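PDB 4WCT: fructosyl amine:oxygen oxidoreductase from Neosartorya fumigata, which probably uses bound FAD to oxidise fructosyl amines (Amadori products) with molecular oxygen, a deglycating reaction. Local coordinates for residues A[82-86]-A[87-91]; A[406-409]-A[410-414]. One frame throughout, in Å; residues are numbered along the deposited sequence.

Contact 1. Residues A[82-86]-A[87-91]; sequences GSSDP and RSAAF
Asp-85 and Ser-88 hold each other by two reciprocal bonds between side chain and backbone, the definition of a capping box, with Asp-85 at the N-cap of helix 86-102. From CB of Asp-85, a chi1 of 59° sets CG between the backbone N and the carbonyl carbon. CG lies about equally near Ser-88 OG and Arg-87 N. OD1 does the capping. Asp-85 OD1 accepts from Ser-88 N at 2.9 Å, the N-H...O angle of 170° marking an almost straight bond. Arg-87 CB lies 3.7 Å from Asp-85 OD1. Asp-85 OD2 is 4.6 Å from Arg-87 NH2, so the opposite charges are near without pairing.

The return bond runs from Asp-85 N to Ser-88 OG (3.0 Å) and is more bent, at 146°. Ser-88 OG also meets a water at 3.0 Å, and this water donates to Ser-83 O at 2.6 Å, tying the incoming loop to the cap. Regular helical bonding follows at once: Ala-89 N reaches Asp-85 O at 2.9 Å, and Ala-90 N donates to Pro-86 O.

This cap starts helix 86-102 at the surface, following the loop that leaves strand 72-75; the Ser-88 side chain touches Leu-79 of that loop. Ala-90 rests on Ile-415, just after helix 410-413, and Phe-91 on Asn-388 and Gln-392, in the loop between strand 379-383 and helix 393-404.

Contact 2. Residues A[406-409]-A[410-414]; sequences SKLQ and KEVKD
Gln-409 reaches Glu-411 with its amide and serves the following turn with its carbonyl. With chi1 at 66°, CG lies between the backbone N and the carbonyl carbon, and from there the extended chain takes Gln-409 NE2 to within 3.0 Å of Glu-411 OE1. The bond lies close to the amide plane but strikes OE1 from above the carboxylate plane, the two planes standing 87° apart. Glu-411 is fixed at its other oxygen as well: Lys-410 NZ forms a salt bridge to Glu-411 OE2 on the syn side, also 3.0 Å long, so both oxygens of the carboxylate are gripped.

Gln-409 O accepts two backbone donors, Val-412 N at 3.0 Å and Lys-413 N at 2.9 Å. The first comes in above the carbonyl plane; the second is nearly in line with C=O. Sharing one acceptor between the i+3 and i+4 amides fits the short, weakly bonded helix about 410-413. Before it, helix 393-404 ends in a Schellman motif whose C-prime residue is Ser-406, at positive phi.

Leu-408 supplies the apolar side of the contact. Leu-408 CD1 touches Val-412 CG2 at 3.6 Å, the two side chains crossing at about a right angle, and Leu-408 CD2 lies 3.8 Å from Lys-413 CA. Leu-408 and Gln-409 pack on Phe-399 of helix 393-404; on helix 86-102, Thr-93 is touched by Gln-409, Glu-411 and Val-412, and Phe-94 by Val-412.

Overall arrangement
Some 300 residues of chain separate contact 1 from contact 2, yet their centres are 15 Å apart on the same side of the molecule, each about 20 Å from its centre. They meet directly: Ala-90 CB lies 3.3 Å from Glu-411 O, and Ala-90 O is 3.9 Å from Val-412 CG1. Helix 86-102 joins them, since contact 1 forms its first turn and Thr-93 and Phe-94, in the helix just beyond, receive side chains of contact 2. Contact 2 in turn lies against helix 393-404. Together they pack an early and a late part of the chain near the surface. The Arg-87 side chain of contact 1 is about 14 Å from the bound FAD.

Contact 1. Residues A[82-86]-A[87-91]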
loop_
_atom_site.group_PDB
_atom_site.type_symbol
_atom_site.label_atom_id
_atom_site.label_comp_id
_atom_site.label_asym_id
_atom_site.label_seq_id
_atom_site.Cartn_x
_atom_site.Cartn_y
_atom_site.Cartn_z
ATOM N N GLY A 82 -7.898 -12.956 23.276
ATOM C CA GLY A 82 -8.893 -12.081 23.913
ATOM C C GLY A 82 -8.725 -10.635 23.498
ATOM O O GLY A 82 -9.635 -9.803 23.667
ATOM N N SER A 83 -7.581 -10.350 22.879
ATOM C CA SER A 83 -7.273 -9.007 22.429
ATOM C C SER A 83 -7.382 -8.909 20.915
ATOM O O SER A 83 -7.131 -7.844 20.353
ATOM C CB SER A 83 -5.858 -8.619 22.875
ATOM O OG SER A 83 -5.715 -8.796 24.275
ATOM N N SER A 84 -7.599 -10.046 20.259
ATOM C CA SER A 84 -7.867 -10.068 18.817
ATOM C C SER A 84 -9.368 -10.053 18.508
ATOM O O SER A 84 -10.193 -10.440 19.340
ATOM C CB SER A 84 -7.176 -11.271 18.124
ATOM O OG SER A 84 -7.850 -12.506 18.332
ATOM N N ASP A 85 -9.737 -9.458 17.378
ATOM C CA ASP A 85 -11.001 -9.817 16.764
ATOM C C ASP A 85 -10.734 -10.484 15.425
ATOM O O ASP A 85 -9.568 -10.665 15.050
ATOM C CB ASP A 85 -11.943 -8.613 16.645
ATOM C CG ASP A 85 -11.356 -7.467 15.820
ATOM O OD1 ASP A 85 -10.462 -7.693 14.981
ATOM O OD2 ASP A 85 -11.853 -6.332 15.963
ATOM N N PRO A 86 -11.769 -11.077 14.832
ATOM C CA PRO A 86 -11.477 -11.845 13.633
ATOM C C PRO A 86 -10.707 -11.047 12.565
ATOM O O PRO A 86 -9.909 -11.635 11.818
ATOM C CB PRO A 86 -12.871 -12.243 13.139
ATOM C CG PRO A 86 -13.676 -12.380 14.416
ATOM C CD PRO A 86 -13.155 -11.285 15.304
ATOM N N ARG A 87 -11.011 -9.757 12.442
ATOM C CA ARG A 87 -10.348 -8.919 11.461
ATOM C C ARG A 87 -8.851 -8.760 11.754
ATOM O O ARG A 87 -8.013 -8.886 10.851
ATOM C CB ARG A 87 -11.018 -7.549 11.370
ATOM C CG ARG A 87 -10.371 -6.643 10.336
ATOM C CD ARG A 87 -11.181 -5.359 10.123
ATOM N NE ARG A 87 -11.223 -4.541 11.326
ATOM C CZ ARG A 87 -10.199 -3.836 11.808
ATOM N NH1 ARG A 87 -9.036 -3.787 11.159
ATOM N NH2 ARG A 87 -10.335 -3.180 12.956
ATOM N N SER A 88 -8.496 -8.443 12.987
ATOM C CA SER A 88 -7.083 -8.304 13.327
ATOM C C SER A 88 -6.348 -9.648 13.326
ATOM O O SER A 88 -5.148 -9.721 13.002
ATOM C CB SER A 88 -6.921 -7.594 14.693
ATOM O OG SER A 88 -7.398 -8.396 15.786
ATOM N N ALA A 89 -7.046 -10.723 13.682
ATOM C CA ALA A 89 -6.486 -12.048 13.547
ATOM C C ALA A 89 -6.186 -12.428 12.105
ATOM O O ALA A 89 -5.134 -13.037 11.825
ATOM C CB ALA A 89 -7.403 -13.089 14.165
ATOM N N ALA A 90 -7.088 -12.087 11.186
ATOM C CA ALA A 90 -6.801 -12.246 9.783
ATOM C C ALA A 90 -5.587 -11.419 9.355
ATOM O O ALA A 90 -4.731 -11.891 8.622
ATOM C CB ALA A 90 -8.021 -11.896 8.951
ATOM N N PHE A 91 -5.515 -10.170 9.797
ATOM C CA PHE A 91 -4.385 -9.340 9.414
ATOM C C PHE A 91 -3.059 -9.963 9.865
ATOM O O PHE A 91 -2.089 -10.001 9.093
ATOM C CB PHE A 91 -4.534 -7.914 9.922
ATOM C CG PHE A 91 -3.526 -6.976 9.344
ATOM C CD1 PHE A 91 -3.599 -6.597 8.001
ATOM C CD2 PHE A 91 -2.469 -6.533 10.111
ATOM C CE1 PHE A 91 -2.629 -5.791 7.441
ATOM C CE2 PHE A 91 -1.543 -5.640 9.581
ATOM C CZ PHE A 91 -1.600 -5.309 8.238
HETATM O O HOH W 1 -6.709 -6.634 18.081
#

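Contact 2. Residues A[406-409]-A[410-414]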
loop_
_atom_site.group_PDB
_atom_site.type_symbol
_atom_site.label_atom_id
_atom_site.label_comp_id
_atom_site.label_asym_id
_atom_site.label_seq_id
_atom_site.Cartn_x
_atom_site.Cartn_y
_atom_site.Cartn_z
ATOM N N SER A 406 -10.262 -21.696 -5.008
ATOM C CA SER A 406 -11.324 -21.964 -4.028
ATOM C C SER A 406 -10.812 -22.614 -2.769
ATOM O O SER A 406 -11.463 -23.483 -2.205
ATOM C CB SER A 406 -12.425 -22.838 -4.657
ATOM O OG SER A 406 -13.069 -22.123 -5.687
ATOM N N LYS A 407 -9.633 -22.211 -2.311
ATOM C CA LYS A 407 -9.119 -22.712 -1.056
ATOM C C LYS A 407 -8.435 -21.644 -0.210
ATOM O O LYS A 407 -7.501 -21.921 0.518
ATOM C CB LYS A 407 -8.141 -23.837 -1.324
ATOM C CG LYS A 407 -6.994 -23.457 -2.237
ATOM C CD LYS A 407 -6.214 -24.687 -2.695
ATOM C CE LYS A 407 -4.727 -24.405 -2.695
ATOM N NZ LYS A 407 -3.971 -25.523 -3.325
ATOM N N LEU A 408 -8.903 -20.415 -0.294
ATOM C CA LEU A 408 -8.386 -19.391 0.622
ATOM C C LEU A 408 -8.640 -19.823 2.047
ATOM O O LEU A 408 -9.766 -20.238 2.390
ATOM C CB LEU A 408 -9.082 -18.055 0.307
ATOM C CG LEU A 408 -8.617 -16.828 1.071
ATOM C CD1 LEU A 408 -7.128 -16.616 0.888
ATOM C CD2 LEU A 408 -9.376 -15.610 0.575
ATOM N N GLN A 409 -7.617 -19.753 2.899
ATOM C CA GLN A 409 -7.727 -20.338 4.227
ATOM C C GLN A 409 -8.766 -19.683 5.110
ATOM O O GLN A 409 -9.085 -18.487 4.986
ATOM C CB GLN A 409 -6.384 -20.412 4.943
ATOM C CG GLN A 409 -5.802 -19.067 5.278
ATOM C CD GLN A 409 -4.390 -19.161 5.809
ATOM O OE1 GLN A 409 -3.437 -19.061 5.056
ATOM N NE2 GLN A 409 -4.267 -19.489 7.076
ATOM N N LYS A 410 -9.314 -20.482 6.012
ATOM C CA LYS A 410 -10.453 -20.043 6.789
ATOM C C LYS A 410 -10.182 -18.852 7.684
ATOM O O LYS A 410 -11.081 -18.103 7.975
ATOM C CB LYS A 410 -11.043 -21.193 7.621
ATOM C CG LYS A 410 -10.145 -21.691 8.732
ATOM C CD LYS A 410 -10.661 -23.022 9.287
ATOM C CE LYS A 410 -10.002 -23.389 10.606
ATOM N NZ LYS A 410 -8.648 -23.953 10.366
ATOM N N GLU A 411 -8.938 -18.664 8.109
ATOM C CA GLU A 411 -8.604 -17.592 9.014
ATOM C C GLU A 411 -8.679 -16.220 8.318
ATOM O O GLU A 411 -8.682 -15.166 8.988
ATOM C CB GLU A 411 -7.195 -17.811 9.575
ATOM C CG GLU A 411 -7.066 -19.026 10.489
ATOM C CD GLU A 411 -6.913 -20.351 9.765
ATOM O OE1 GLU A 411 -6.739 -20.389 8.516
ATOM O OE2 GLU A 411 -7.034 -21.386 10.454
ATOM N N VAL A 412 -8.748 -16.215 6.987
ATOM C CA VAL A 412 -8.850 -14.933 6.263
ATOM C C VAL A 412 -10.045 -14.824 5.323
ATOM O O VAL A 412 -10.482 -13.713 5.032
ATOM C CB VAL A 412 -7.568 -14.519 5.501
ATOM C CG1 VAL A 412 -6.336 -14.622 6.374
ATOM C CG2 VAL A 412 -7.379 -15.285 4.215
ATOM N N LYS A 413 -10.570 -15.959 4.836
ATOM C CA LYS A 413 -11.489 -15.938 3.708
ATOM C C LYS A 413 -12.748 -15.091 3.976
ATOM O O LYS A 413 -13.193 -14.294 3.153
ATOM C CB LYS A 413 -11.899 -17.379 3.392
ATOM C CG LYS A 413 -12.940 -17.527 2.301
ATOM C CD LYS A 413 -13.338 -18.998 2.135
ATOM C CE LYS A 413 -14.092 -19.224 0.830
ATOM N NZ LYS A 413 -15.294 -18.353 0.713
ATOM N N ASP A 414 -13.282 -15.198 5.166
ATOM C CA ASP A 414 -14.536 -14.513 5.494
ATOM C C ASP A 414 -14.355 -13.041 5.886
ATOM O O ASP A 414 -15.271 -12.243 5.778
ATOM C CB ASP A 414 -15.256 -15.290 6.580
ATOM C CG ASP A 414 -15.781 -16.629 6.081
ATOM O OD1 ASP A 414 -16.362 -16.664 4.984
ATOM O OD2 ASP A 414 -15.609 -17.637 6.793
#